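Local coordinates for protein dioxygenase (Pseudomonas brassicacearum, PDB 5V2D) that probably cleaves the central alpha,beta double bond of lignin-derived stilbenes with molecular oxygen at a non-haem iron centre, at residues Pro251-Thr256 / Asp299-His304; Leu275-Ala280 / Lys295-Gly300; Pro320-Asn325 / Glu341-Cys346; Pro267-Gln272 / Tyr328-Ala333; Phe230-Ala235 / Val291-Gly296. All blocks are in the same frame, centred on the assembly; numbering follows the deposited sequence.

In the fold
The five contacts show how neighbouring four-stranded sheets, the blades of a propeller as in the carotenoid cleavage oxygenases, are built and joined. Contact 1 is fully buried and leads to the iron; the others are partly buried and each includes at least one exposed residue. Contacts 2 and 3 lie within single sheets and rest on antiparallel backbone bonds. Contacts 1 and 5 pass from one sheet to the next, the first through a glutamine amide and apolar packing, the second mainly through aromatic and aliphatic packing. Contact 4 pairs a short strand with a loop through rings, waters and one backbone bond. Strand 292-298 serves contacts 2 and 5; contacts 1 and 3 meet in the sheet of strands 301-311 and 314-322.

Contact 1 of 5, residues Pro251-Thr256 / Asp299-His304; sequences PLIPLT and DGFQGH. With FE (Fe (III) ion), chain E.
Gln-302 lies against Pro-251, Leu-252 and Ile-253, joining two successive four-stranded sheets that correspond to adjacent blades of a beta-propeller. The polar part is one hydrogen bond: Gln-302 NE2 donates to Leu-252 O at 3.0 Å, keeping the acceptor in its amide plane but standing above the plane of that carbonyl. A bend at chi2 (97°) turns the amide toward this carbonyl, and Gln-302 OE1 then comes to rest 3.3 Å from Ile-253 CA. That oxygen is buried and has no polar partner in the model. The apolar part begins at Pro-251 CB, which packs 3.9 Å from Gln-302 CG. Ile-253 CG2 lies 3.9 Å from Phe-301 CB, the two side chains running side by side. An alanine in place of Gln-302 would probably leave Leu-252 O without this donor and open a gap beside Pro-251 and Ile-253. Beyond the contact, the strand holding Phe-301 and Gln-302 leads to His-304, which binds the iron with His-188, His-239 and His-495. Glu-372 takes a hydrogen bond at the far nitrogen, ND1, while His-304 NE2 meets the iron(III) ion at 2.1 Å.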
# COMPACT_ATOMS: atom_id res chain seq x y z
N PRO A 251 6.71 4.95 12.30
CA PRO A 251 6.12 6.31 12.22
C PRO A 251 4.67 6.24 12.70
O PRO A 251 3.80 5.64 12.06
CB PRO A 251 6.22 6.67 10.72
CG PRO A 251 6.94 5.49 10.09
CD PRO A 251 6.78 4.32 10.98
N LEU A 252 4.37 6.89 13.81
CA LEU A 252 3.00 6.99 14.31
C LEU A 252 2.35 8.22 13.71
O LEU A 252 2.72 9.36 14.03
CB LEU A 252 2.96 7.12 15.85
CG LEU A 252 2.99 5.77 16.54
CD1 LEU A 252 4.35 5.16 16.32
CD2 LEU A 252 2.71 5.91 18.00
N ILE A 253 1.40 7.98 12.84
CA ILE A 253 0.62 9.01 12.18
C ILE A 253 -0.39 9.57 13.23
O ILE A 253 -0.92 8.78 14.03
CB ILE A 253 -0.13 8.38 11.01
CG1 ILE A 253 0.89 7.88 9.96
CG2 ILE A 253 -1.09 9.36 10.35
CD1 ILE A 253 0.28 6.88 8.96
N PRO A 254 -0.65 10.90 13.23
CA PRO A 254 -1.57 11.45 14.23
C PRO A 254 -3.06 11.14 14.00
O PRO A 254 -3.92 12.04 14.11
CB PRO A 254 -1.38 13.00 14.12
CG PRO A 254 -0.25 13.22 13.25
CD PRO A 254 0.07 11.95 12.49
N LEU A 255 -3.36 9.88 13.75
CA LEU A 255 -4.69 9.34 13.63
C LEU A 255 -4.86 8.42 14.83
O LEU A 255 -4.20 7.34 14.86
CB LEU A 255 -4.80 8.50 12.37
CG LEU A 255 -4.97 9.25 11.08
CD1 LEU A 255 -4.83 8.33 9.89
CD2 LEU A 255 -6.32 9.98 11.02
N THR A 256 -5.72 8.78 15.80
CA THR A 256 -5.84 8.03 17.05
C THR A 256 -7.10 7.24 17.16
O THR A 256 -8.09 7.54 16.50
CB THR A 256 -5.74 8.95 18.31
OG1 THR A 256 -6.69 10.02 18.21
CG2 THR A 256 -4.39 9.57 18.33
N ASP A 299 0.29 18.42 12.75
CA ASP A 299 -0.59 18.60 11.59
C ASP A 299 0.08 18.23 10.25
O ASP A 299 -0.09 18.89 9.22
CB ASP A 299 -1.18 20.03 11.54
CG ASP A 299 -2.49 20.08 10.80
OD1 ASP A 299 -3.21 19.04 10.63
OD2 ASP A 299 -2.80 21.20 10.36
N GLY A 300 0.85 17.15 10.31
CA GLY A 300 1.50 16.58 9.18
C GLY A 300 1.36 15.06 9.26
O GLY A 300 1.14 14.54 10.33
N PHE A 301 1.54 14.38 8.16
CA PHE A 301 1.50 12.94 8.22
C PHE A 301 2.47 12.23 7.26
O PHE A 301 2.80 12.64 6.13
CB PHE A 301 0.09 12.34 8.21
CG PHE A 301 -0.42 12.07 6.85
CD1 PHE A 301 -1.07 13.02 6.16
CD2 PHE A 301 -0.10 10.84 6.28
CE1 PHE A 301 -1.51 12.75 4.86
CE2 PHE A 301 -0.44 10.58 5.02
CZ PHE A 301 -1.18 11.53 4.27
N GLN A 302 2.98 11.17 7.84
CA GLN A 302 4.05 10.38 7.24
C GLN A 302 3.45 9.51 6.13
O GLN A 302 2.52 8.70 6.40
CB GLN A 302 4.66 9.47 8.29
CG GLN A 302 5.22 10.21 9.52
CD GLN A 302 4.26 10.25 10.70
OE1 GLN A 302 3.08 10.55 10.53
NE2 GLN A 302 4.77 9.99 11.89
N GLY A 303 3.94 9.64 4.92
CA GLY A 303 3.54 8.72 3.79
C GLY A 303 4.33 7.42 3.79
O GLY A 303 4.99 7.06 4.78
N HIS A 304 4.28 6.71 2.67
CA HIS A 304 4.98 5.44 2.51
C HIS A 304 6.49 5.60 2.49
O HIS A 304 7.01 6.53 1.91
CB HIS A 304 4.54 4.80 1.19
CG HIS A 304 3.16 4.28 1.27
ND1 HIS A 304 2.10 4.87 0.63
CD2 HIS A 304 2.70 3.15 1.83
CE1 HIS A 304 1.01 4.15 0.90
NE2 HIS A 304 1.36 3.11 1.63
FE FE E . 0.26 1.38 2.01
O HOH W 1 -1.62 1.98 1.40

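Contact 2 of 5, residues Leu275-Ala280 / Lys295-Gly300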
# COMPACT_ATOMS: atom_id res chain seq x y z
N LEU A 275 -1.06 17.14 17.48
CA LEU A 275 -0.30 15.99 18.00
C LEU A 275 0.94 15.85 17.11
O LEU A 275 0.81 15.67 15.91
CB LEU A 275 -1.06 14.71 17.81
CG LEU A 275 -1.35 13.73 18.89
CD1 LEU A 275 -1.58 12.38 18.22
CD2 LEU A 275 -0.37 13.68 20.04
N PRO A 276 2.11 15.92 17.69
CA PRO A 276 3.32 15.72 16.87
C PRO A 276 3.34 14.34 16.15
O PRO A 276 2.90 13.33 16.68
CB PRO A 276 4.44 15.84 17.88
CG PRO A 276 3.90 16.66 19.03
CD PRO A 276 2.43 16.31 19.09
N GLN A 277 3.82 14.36 14.92
CA GLN A 277 4.28 13.14 14.27
C GLN A 277 5.26 12.52 15.25
O GLN A 277 6.10 13.22 15.83
CB GLN A 277 4.93 13.48 12.93
CG GLN A 277 3.92 13.86 11.85
CD GLN A 277 4.60 14.38 10.62
OE1 GLN A 277 4.89 13.63 9.70
NE2 GLN A 277 4.94 15.64 10.62
N LEU A 278 5.14 11.24 15.49
CA LEU A 278 6.02 10.57 16.46
C LEU A 278 6.73 9.40 15.74
O LEU A 278 6.16 8.77 14.85
CB LEU A 278 5.14 10.13 17.58
CG LEU A 278 5.68 9.85 18.93
CD1 LEU A 278 6.48 10.98 19.54
CD2 LEU A 278 4.55 9.45 19.87
N PHE A 279 7.97 9.12 16.13
CA PHE A 279 8.74 8.01 15.58
C PHE A 279 9.39 7.23 16.71
O PHE A 279 10.10 7.84 17.56
CB PHE A 279 9.84 8.55 14.67
CG PHE A 279 9.31 9.37 13.53
CD1 PHE A 279 9.05 10.74 13.68
CD2 PHE A 279 9.04 8.77 12.30
CE1 PHE A 279 8.58 11.50 12.65
CE2 PHE A 279 8.58 9.53 11.24
CZ PHE A 279 8.36 10.88 11.39
N ALA A 280 9.19 5.92 16.74
CA ALA A 280 9.94 5.04 17.62
C ALA A 280 11.10 4.42 16.84
O ALA A 280 10.91 3.88 15.77
CB ALA A 280 9.05 3.95 18.13
N LYS A 295 10.14 13.33 17.83
CA LYS A 295 8.95 14.08 17.50
C LYS A 295 9.16 15.01 16.35
O LYS A 295 10.06 15.85 16.38
CB LYS A 295 8.57 14.99 18.67
CG LYS A 295 8.09 14.25 19.87
CD LYS A 295 8.00 15.25 21.04
CE LYS A 295 6.85 14.94 22.01
NZ LYS A 295 7.39 15.38 23.30
N GLY A 296 8.23 14.99 15.41
CA GLY A 296 8.22 15.86 14.26
C GLY A 296 7.06 16.87 14.39
O GLY A 296 6.39 16.92 15.39
N PRO A 297 6.87 17.69 13.38
CA PRO A 297 5.80 18.67 13.38
C PRO A 297 4.40 18.15 13.57
O PRO A 297 4.04 17.01 13.18
CB PRO A 297 5.90 19.29 11.97
CG PRO A 297 7.33 19.10 11.57
CD PRO A 297 7.72 17.80 12.18
N MET A 298 3.56 19.04 14.08
CA MET A 298 2.15 18.76 14.20
C MET A 298 1.47 19.00 12.87
O MET A 298 2.00 19.67 11.99
CB MET A 298 1.50 19.67 15.24
CG MET A 298 2.12 19.52 16.62
SD MET A 298 1.35 20.62 17.86
CE MET A 298 1.00 22.16 16.98
N ASP A 299 0.29 18.42 12.75
CA ASP A 299 -0.59 18.60 11.59
C ASP A 299 0.08 18.23 10.25
O ASP A 299 -0.09 18.89 9.22
CB ASP A 299 -1.18 20.03 11.54
CG ASP A 299 -2.49 20.08 10.80
OD1 ASP A 299 -3.21 19.04 10.63
OD2 ASP A 299 -2.80 21.20 10.36
N GLY A 300 0.85 17.15 10.31
CA GLY A 300 1.50 16.58 9.18
C GLY A 300 1.36 15.06 9.26
O GLY A 300 1.14 14.54 10.33
O HOH W 2 -1.04 16.58 14.32
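The carboxamide of Gln-277 has Pro-297 O in its own plane, at the NE2 edge, where Gln-277 NE2 donates to that oxygen at 3.0 Å. The other flat group, the Phe-279 ring, turns an edge toward Gly-296, with Phe-279 CE1 4.5 Å from Gly-296 N; beyond the two segments this ring meets Trp-350 and Phe-352. Pro-297 O is gripped twice by one residue, since Gln-277 N also donates to it, at 3.2 Å and almost straight (174°), and the two donors arrive from opposite faces of the carbonyl plane. With CG beside the backbone N (chi1 -74°), the side chain sets out on the side of its own N-H, and NE2 can share that group's acceptor. On its way, Gln-277 CG passes 3.2 Å from Gly-300 O, a buried oxygen with no polar partner in the model. A leucine at Gln-277 is likely to leave Pro-297 O with the backbone N-H alone of the two donors from this residue. The framework is a beta hairpin, strands 276-283 and 292-298, running antiparallel at 158° at one side of a propeller blade. Its second backbone bond runs from Gly-296 N to Gln-277 O at 2.8 Å. Next along, Leu-278 and Lys-295 form a non-hydrogen-bonded pair whose side chains lie side by side, Leu-278 CD1 resting 3.7 Å from Lys-295 CG. Where the strands part, one water donates to Leu-275 O and accepts from Asp-299 N at 2.8 Å, while Asp-299 OD1 receives the indole N-H of Trp-271.

Contact 3 of 5, residues Pro320-Asn325 / Glu341-Cys346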
# COMPACT_ATOMS: atom_id res chain seq x y z
N PRO A 320 7.25 10.49 1.45
CA PRO A 320 6.36 11.66 1.33
C PRO A 320 5.90 12.05 2.72
O PRO A 320 5.73 11.17 3.61
CB PRO A 320 5.21 11.16 0.47
CG PRO A 320 5.70 9.90 -0.14
CD PRO A 320 6.69 9.30 0.82
N VAL A 321 5.77 13.36 2.91
CA VAL A 321 5.19 13.94 4.09
C VAL A 321 4.17 14.99 3.61
O VAL A 321 4.49 15.82 2.71
CB VAL A 321 6.23 14.57 4.96
CG1 VAL A 321 5.59 15.18 6.23
CG2 VAL A 321 7.26 13.55 5.42
N THR A 322 2.96 14.93 4.14
CA THR A 322 1.91 15.83 3.72
C THR A 322 1.53 16.72 4.88
O THR A 322 1.39 16.25 6.01
CB THR A 322 0.67 15.05 3.28
OG1 THR A 322 1.07 14.21 2.23
CG2 THR A 322 -0.47 15.96 2.80
N GLY A 323 1.36 18.01 4.61
CA GLY A 323 1.08 18.96 5.70
C GLY A 323 -0.40 19.10 6.07
O GLY A 323 -0.87 20.22 6.17
N GLY A 324 -1.11 18.00 6.34
CA GLY A 324 -2.46 18.03 6.90
C GLY A 324 -3.17 16.71 6.65
O GLY A 324 -2.58 15.81 6.05
N ASN A 325 -4.42 16.61 7.11
CA ASN A 325 -5.17 15.38 7.02
C ASN A 325 -5.70 15.13 5.59
O ASN A 325 -6.60 15.82 5.13
CB ASN A 325 -6.37 15.37 7.97
CG ASN A 325 -7.06 14.04 7.99
OD1 ASN A 325 -6.47 13.05 7.61
ND2 ASN A 325 -8.33 14.02 8.43
N GLU A 341 -6.27 19.67 -2.33
CA GLU A 341 -5.50 20.62 -3.18
C GLU A 341 -4.67 21.67 -2.40
O GLU A 341 -3.64 22.09 -2.88
CB GLU A 341 -6.44 21.38 -4.18
CG GLU A 341 -7.66 20.68 -4.78
CD GLU A 341 -8.95 21.07 -4.05
OE1 GLU A 341 -9.23 20.53 -2.95
OE2 GLU A 341 -9.65 21.94 -4.59
N THR A 342 -5.16 22.10 -1.24
CA THR A 342 -4.47 22.96 -0.26
C THR A 342 -3.15 22.44 0.32
O THR A 342 -2.35 23.21 0.82
CB THR A 342 -5.32 22.87 1.06
OG1 THR A 342 -6.64 23.33 0.81
CG2 THR A 342 -4.78 23.59 2.31
N LEU A 343 -3.01 21.12 0.43
CA LEU A 343 -1.96 20.52 1.30
C LEU A 343 -0.59 20.46 0.62
O LEU A 343 -0.46 19.87 -0.39
CB LEU A 343 -2.37 19.12 1.72
CG LEU A 343 -3.66 19.07 2.54
CD1 LEU A 343 -4.11 17.65 2.91
CD2 LEU A 343 -3.60 20.02 3.77
N ALA A 344 0.42 21.03 1.25
CA ALA A 344 1.78 20.89 0.79
C ALA A 344 2.22 19.41 1.04
O ALA A 344 1.96 18.84 2.09
CB ALA A 344 2.68 21.84 1.55
N ALA A 345 2.84 18.80 0.04
CA ALA A 345 3.39 17.46 0.14
C ALA A 345 4.65 17.43 -0.75
O ALA A 345 4.71 18.04 -1.81
CB ALA A 345 2.37 16.43 -0.32
N CYS A 346 5.65 16.70 -0.32
CA CYS A 346 6.80 16.39 -1.14
C CYS A 346 7.53 15.19 -0.49
O CYS A 346 7.20 14.81 0.63
CB CYS A 346 7.72 17.68 -1.23
SG CYS A 346 8.47 18.09 0.38
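Leu-343 lays its branched end over the glycine turn that closes strand 314-322, at the point where this strand and strand 345-353 come together as antiparallel neighbours in a propeller blade. Leu-343 CD2 sits 3.6 Å from Gly-323 O, and Leu-343 CD1 approaches Asn-325 O at 3.8 Å. With CG anti to the carbonyl carbon (chi1 -62°), the leucine crosses Thr-322 at about a right angle, and Thr-322 CG2 packs on Leu-343 CB at 3.8 Å. The hydroxyl branch of the threonine faces Ala-345, Thr-322 OG1 lying 3.6 Å from Ala-345 CB, and the two residues form a non-hydrogen-bonded pair.

Backbone bonds set these positions. Val-321 and Cys-346 form the hydrogen-bonded pair, with a good bond from Val-321 N to Cys-346 O and a weak return bond. Further out, strand 301-311 holds the other side of Thr-322 through Phe-301, and Asn-325 fixes the outgoing chain, its OD1 accepting from Phe-327 N. Where Gly-323 centres an inverse gamma turn that bends the chain off the sheet, Gly-323 N donates to Ala-344 O at 2.7 Å, nearly along the C=O axis.

Contact 4 of 5, residues Pro267-Gln272 / Tyr328-Ala333; sequences PHFQWQ and YFFPQA
Phe-269 turns its edge to the face of Phe-330 in a T-shaped stack, the centroids 5.1 Å apart and the planes at 71°. The two side chains point the same way, and the approach takes in more than the ring edge: Phe-269 CB also makes a CH-pi contact, 3.8 Å from the centroid of the Phe-330 ring. The opposite face of that ring is taken by Phe-329 CD2, and Phe-330 is thus clamped between a loop neighbour and a strand residue. At the next step Trp-271 and Gln-332 bring indole and amide almost into one plane (8°), with Gln-332 OE1 at the indole edge, 3.7 Å from Trp-271 CD1, while Gln-332 NE2 donates to Asp-334. Gln-270 stretches out along the loop, its NE2 3.5 Å from Ala-333 CA, and its OE1 takes an in-plane, lone-pair hydrogen bond from Gln-272 NE2 at 2.9 Å. The direct backbone bond is Trp-271 N to Phe-330 O, 3.2 Å; one water links the carbonyls of Phe-269 and Pro-331, and another joins Trp-271 O to Ala-333 N. Strand 269-271 pairs with strand 255-257, from which Leu-255 touches Phe-330, and Arg-261 of helix 259-263 packs on Gln-270, while the loop runs between strands 314-322 and 345-353.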
# COMPACT_ATOMS: atom_id res chain seq x y z
N PRO A 267 -15.98 6.45 13.49
CA PRO A 267 -14.80 5.95 12.80
C PRO A 267 -13.74 5.35 13.70
O PRO A 267 -13.59 5.75 14.86
CB PRO A 267 -14.26 7.19 12.08
CG PRO A 267 -15.39 8.23 12.12
CD PRO A 267 -16.05 7.95 13.44
N HIS A 268 -12.98 4.39 13.17
CA HIS A 268 -11.88 3.76 13.93
C HIS A 268 -10.81 4.78 14.33
O HIS A 268 -10.35 4.75 15.45
CB HIS A 268 -11.28 2.65 13.12
CG HIS A 268 -10.24 1.82 13.85
ND1 HIS A 268 -10.50 0.54 14.27
CD2 HIS A 268 -8.94 2.08 14.12
CE1 HIS A 268 -9.40 0.06 14.82
NE2 HIS A 268 -8.46 0.98 14.78
N PHE A 269 -10.46 5.67 13.43
CA PHE A 269 -9.44 6.68 13.66
C PHE A 269 -10.03 8.10 13.58
O PHE A 269 -10.98 8.34 12.85
CB PHE A 269 -8.37 6.63 12.54
CG PHE A 269 -7.55 5.37 12.53
CD1 PHE A 269 -6.59 5.15 13.49
CD2 PHE A 269 -7.75 4.42 11.56
CE1 PHE A 269 -5.81 3.99 13.46
CE2 PHE A 269 -7.00 3.25 11.53
CZ PHE A 269 -6.04 3.04 12.50
N GLN A 270 -9.34 9.02 14.24
CA GLN A 270 -9.64 10.44 14.18
C GLN A 270 -8.37 11.28 14.11
O GLN A 270 -7.47 11.14 14.94
CB GLN A 270 -10.41 10.81 15.48
CG GLN A 270 -10.95 12.23 15.49
CD GLN A 270 -11.63 12.58 16.79
OE1 GLN A 270 -10.98 12.81 17.80
NE2 GLN A 270 -12.92 12.57 16.76
N TRP A 271 -8.30 12.18 13.17
CA TRP A 271 -7.14 13.09 13.06
C TRP A 271 -7.06 14.05 14.23
O TRP A 271 -8.08 14.57 14.64
CB TRP A 271 -7.27 13.87 11.78
CG TRP A 271 -6.12 14.79 11.51
CD1 TRP A 271 -6.11 16.15 11.64
CD2 TRP A 271 -4.87 14.42 11.02
NE1 TRP A 271 -4.91 16.63 11.29
CE2 TRP A 271 -4.12 15.59 10.89
CE3 TRP A 271 -4.29 13.17 10.64
CZ2 TRP A 271 -2.81 15.59 10.40
CZ3 TRP A 271 -2.97 13.19 10.16
CH2 TRP A 271 -2.26 14.38 10.06
N GLN A 272 -5.84 14.22 14.74
CA GLN A 272 -5.52 15.11 15.86
C GLN A 272 -4.55 16.15 15.29
O GLN A 272 -3.43 15.85 14.99
CB GLN A 272 -4.87 14.35 16.98
CG GLN A 272 -5.67 13.13 17.46
CD GLN A 272 -7.10 13.47 17.87
OE1 GLN A 272 -7.26 14.41 18.51
NE2 GLN A 272 -8.09 12.72 17.45
N TYR A 328 -10.10 12.05 4.52
CA TYR A 328 -11.43 12.66 4.74
C TYR A 328 -12.36 11.78 5.58
O TYR A 328 -13.18 12.31 6.29
CB TYR A 328 -12.08 13.15 3.39
CG TYR A 328 -12.46 12.01 2.47
CD1 TYR A 328 -11.58 11.54 1.44
CD2 TYR A 328 -13.66 11.31 2.70
CE1 TYR A 328 -11.91 10.43 0.65
CE2 TYR A 328 -14.01 10.20 1.92
CZ TYR A 328 -13.14 9.76 0.90
OH TYR A 328 -13.56 8.62 0.18
N PHE A 329 -12.18 10.44 5.60
CA PHE A 329 -13.04 9.49 6.36
C PHE A 329 -12.59 9.30 7.78
O PHE A 329 -13.22 8.55 8.58
CB PHE A 329 -13.07 8.12 5.60
CG PHE A 329 -11.76 7.75 4.94
CD1 PHE A 329 -11.48 8.10 3.64
CD2 PHE A 329 -10.76 7.11 5.67
CE1 PHE A 329 -10.23 7.81 3.04
CE2 PHE A 329 -9.52 6.80 5.05
CZ PHE A 329 -9.25 7.15 3.76
N PHE A 330 -11.48 9.95 8.15
CA PHE A 330 -11.10 10.02 9.56
C PHE A 330 -10.98 11.50 10.00
O PHE A 330 -9.93 11.94 10.41
CB PHE A 330 -9.75 9.32 9.84
CG PHE A 330 -9.66 7.86 9.33
CD1 PHE A 330 -10.68 6.95 9.60
CD2 PHE A 330 -8.52 7.40 8.65
CE1 PHE A 330 -10.59 5.65 9.17
CE2 PHE A 330 -8.41 6.09 8.25
CZ PHE A 330 -9.46 5.22 8.48
N PRO A 331 -12.08 12.25 9.92
CA PRO A 331 -11.99 13.69 10.17
C PRO A 331 -11.64 13.98 11.60
O PRO A 331 -11.90 13.13 12.52
CB PRO A 331 -13.41 14.23 9.84
CG PRO A 331 -14.30 13.03 10.11
CD PRO A 331 -13.47 11.83 9.63
N GLN A 332 -11.03 15.14 11.82
CA GLN A 332 -10.89 15.61 13.20
C GLN A 332 -12.23 15.81 13.91
O GLN A 332 -13.28 15.77 13.27
CB GLN A 332 -10.04 16.88 13.28
CG GLN A 332 -10.53 18.04 12.43
CD GLN A 332 -9.57 19.19 12.46
OE1 GLN A 332 -8.41 19.06 12.09
NE2 GLN A 332 -10.05 20.32 12.88
N ALA A 333 -12.19 15.97 15.23
CA ALA A 333 -13.38 16.02 16.11
C ALA A 333 -14.40 17.08 15.62
O ALA A 333 -15.57 16.74 15.47
CB ALA A 333 -13.02 16.27 17.56
O HOH W 3 -12.84 10.43 12.79
O HOH W 4 -9.82 15.75 16.35

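Contact 5 of 5, residues Phe230-Ala235 / Val291-Gly296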
# COMPACT_ATOMS: atom_id res chain seq x y z
N PHE A 230 6.68 -3.54 22.71
CA PHE A 230 6.79 -2.35 23.54
C PHE A 230 5.50 -1.57 23.43
O PHE A 230 4.54 -2.09 22.84
CB PHE A 230 8.01 -1.53 23.12
CG PHE A 230 8.01 -1.00 21.69
CD1 PHE A 230 7.79 0.34 21.45
CD2 PHE A 230 8.33 -1.84 20.62
CE1 PHE A 230 7.86 0.88 20.15
CE2 PHE A 230 8.34 -1.36 19.31
CZ PHE A 230 8.12 0.03 19.08
N GLN A 231 5.43 -0.38 24.02
CA GLN A 231 4.21 0.37 24.00
C GLN A 231 4.43 1.79 23.55
O GLN A 231 5.41 2.47 23.92
CB GLN A 231 3.59 0.37 25.39
CG GLN A 231 3.20 -1.03 25.84
CD GLN A 231 2.05 -0.98 26.75
OE1 GLN A 231 1.81 0.02 27.43
NE2 GLN A 231 1.30 -2.05 26.77
N ALA A 232 3.50 2.28 22.75
CA ALA A 232 3.46 3.67 22.38
C ALA A 232 2.74 4.43 23.49
O ALA A 232 2.02 3.82 24.29
CB ALA A 232 2.66 3.82 21.10
N PRO A 233 2.86 5.77 23.49
CA PRO A 233 2.16 6.58 24.49
C PRO A 233 0.67 6.68 24.21
O PRO A 233 -0.05 7.10 25.08
CB PRO A 233 2.87 7.94 24.41
CG PRO A 233 3.44 7.99 23.02
CD PRO A 233 3.84 6.57 22.71
N TYR A 234 0.19 6.26 23.04
CA TYR A 234 -1.22 6.22 22.74
C TYR A 234 -1.35 5.32 21.48
O TYR A 234 -0.35 5.05 20.82
CB TYR A 234 -1.76 7.63 22.45
CG TYR A 234 -0.90 8.44 21.48
CD1 TYR A 234 0.01 9.37 21.96
CD2 TYR A 234 -1.03 8.31 20.13
CE1 TYR A 234 0.82 10.11 21.10
CE2 TYR A 234 -0.23 9.07 19.24
CZ TYR A 234 0.69 9.98 19.72
OH TYR A 234 1.50 10.73 18.85
N ALA A 235 -2.55 4.86 21.19
CA ALA A 235 -2.82 4.04 20.01
C ALA A 235 -2.98 4.93 18.79
O ALA A 235 -3.87 5.78 18.72
CB ALA A 235 -4.06 3.17 20.19
N VAL A 291 14.16 1.38 23.00
CA VAL A 291 13.38 2.22 22.12
C VAL A 291 13.65 3.67 22.41
O VAL A 291 13.69 4.04 23.54
CB VAL A 291 11.87 1.97 22.29
CG1 VAL A 291 11.06 3.02 21.50
CG2 VAL A 291 11.53 0.58 21.82
N ARG A 292 13.86 4.50 21.39
CA ARG A 292 13.95 5.95 21.56
C ARG A 292 12.87 6.63 20.76
O ARG A 292 12.59 6.21 19.61
CB ARG A 292 15.28 6.47 21.04
CG ARG A 292 16.45 6.19 22.01
CD ARG A 292 16.48 7.26 23.12
NE ARG A 292 16.73 8.51 22.41
CZ ARG A 292 17.91 8.82 21.90
NH1 ARG A 292 18.98 7.99 22.03
NH2 ARG A 292 17.99 9.93 21.23
N TRP A 293 12.31 7.72 21.29
CA TRP A 293 11.21 8.45 20.64
C TRP A 293 11.65 9.78 20.08
O TRP A 293 12.45 10.52 20.72
CB TRP A 293 10.10 8.64 21.65
CG TRP A 293 9.43 7.30 21.97
CD1 TRP A 293 9.75 6.45 23.01
CD2 TRP A 293 8.37 6.67 21.26
NE1 TRP A 293 8.96 5.36 22.96
CE2 TRP A 293 8.10 5.46 21.91
CE3 TRP A 293 7.62 7.03 20.13
CZ2 TRP A 293 7.08 4.57 21.49
CZ3 TRP A 293 6.59 6.12 19.71
CH2 TRP A 293 6.36 4.94 20.39
N PHE A 294 11.20 10.10 18.88
CA PHE A 294 11.51 11.38 18.29
C PHE A 294 10.20 12.01 17.86
O PHE A 294 9.24 11.28 17.48
CB PHE A 294 12.40 11.24 17.10
CG PHE A 294 13.80 10.77 17.41
CD1 PHE A 294 14.85 11.68 17.50
CD2 PHE A 294 14.04 9.40 17.57
CE1 PHE A 294 16.13 11.24 17.78
CE2 PHE A 294 15.29 8.92 17.92
CZ PHE A 294 16.37 9.84 17.98
N LYS A 295 10.14 13.33 17.83
CA LYS A 295 8.95 14.08 17.50
C LYS A 295 9.16 15.01 16.35
O LYS A 295 10.06 15.85 16.38
CB LYS A 295 8.57 14.99 18.67
CG LYS A 295 8.09 14.25 19.87
CD LYS A 295 8.00 15.25 21.04
CE LYS A 295 6.85 14.94 22.01
NZ LYS A 295 7.39 15.38 23.30
N GLY A 296 8.23 14.99 15.41
CA GLY A 296 8.22 15.86 14.26
C GLY A 296 7.06 16.87 14.39
O GLY A 296 6.39 16.92 15.39
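Phe-230 and Pro-233 pack on Val-291 and Trp-293 in a contact made mainly of side-chain packing, with no hydrogen bond across it. It joins the end of strand 224-231 and the loop that follows to the start of strand 292-298, the two strands being outermost in neighbouring four-stranded sheets that read as adjacent propeller blades. The backbones stay well apart, the paired CA atoms of Phe-230 and Val-291 being 8.1 Å from each other, and the space is spanned by rings and methyl groups.

Val-291 CG2 sits over one face of the Phe-230 ring, 3.9 Å from its centroid and 17° off the normal, a CH-pi contact in which the two side chains cross at about a right angle. The phenyl group reaches this place by taking the crowded position between its backbone N and carbonyl carbon (chi1 62°). The edge of the same ring is used as well: Phe-230 CE1 comes within 4.0 Å of Trp-293 CZ2.

Trp-293 fills the middle of the contact with the far end of its indole. Pro-233, coming from the opposite direction, places CD over the six-membered ring, 4.1 Å from the centroid, in a second CH-pi contact. Ala-232 and the carbonyl of Gln-231 also touch the six-membered end, with Ala-232 CB 3.9 Å from Trp-293 CH2 and Gln-231 O 3.6 Å from Trp-293 CZ2.

Strand 276-283 lies alongside: Leu-278 and Ala-280 touch Trp-293, and Leu-278 also touches Pro-233. Phe-250 of strand 247-252 meets Phe-230 edge-to-face, while strand 212-218 flanks strand 224-231 and contributes Leu-213 to Phe-230 and Ala-232.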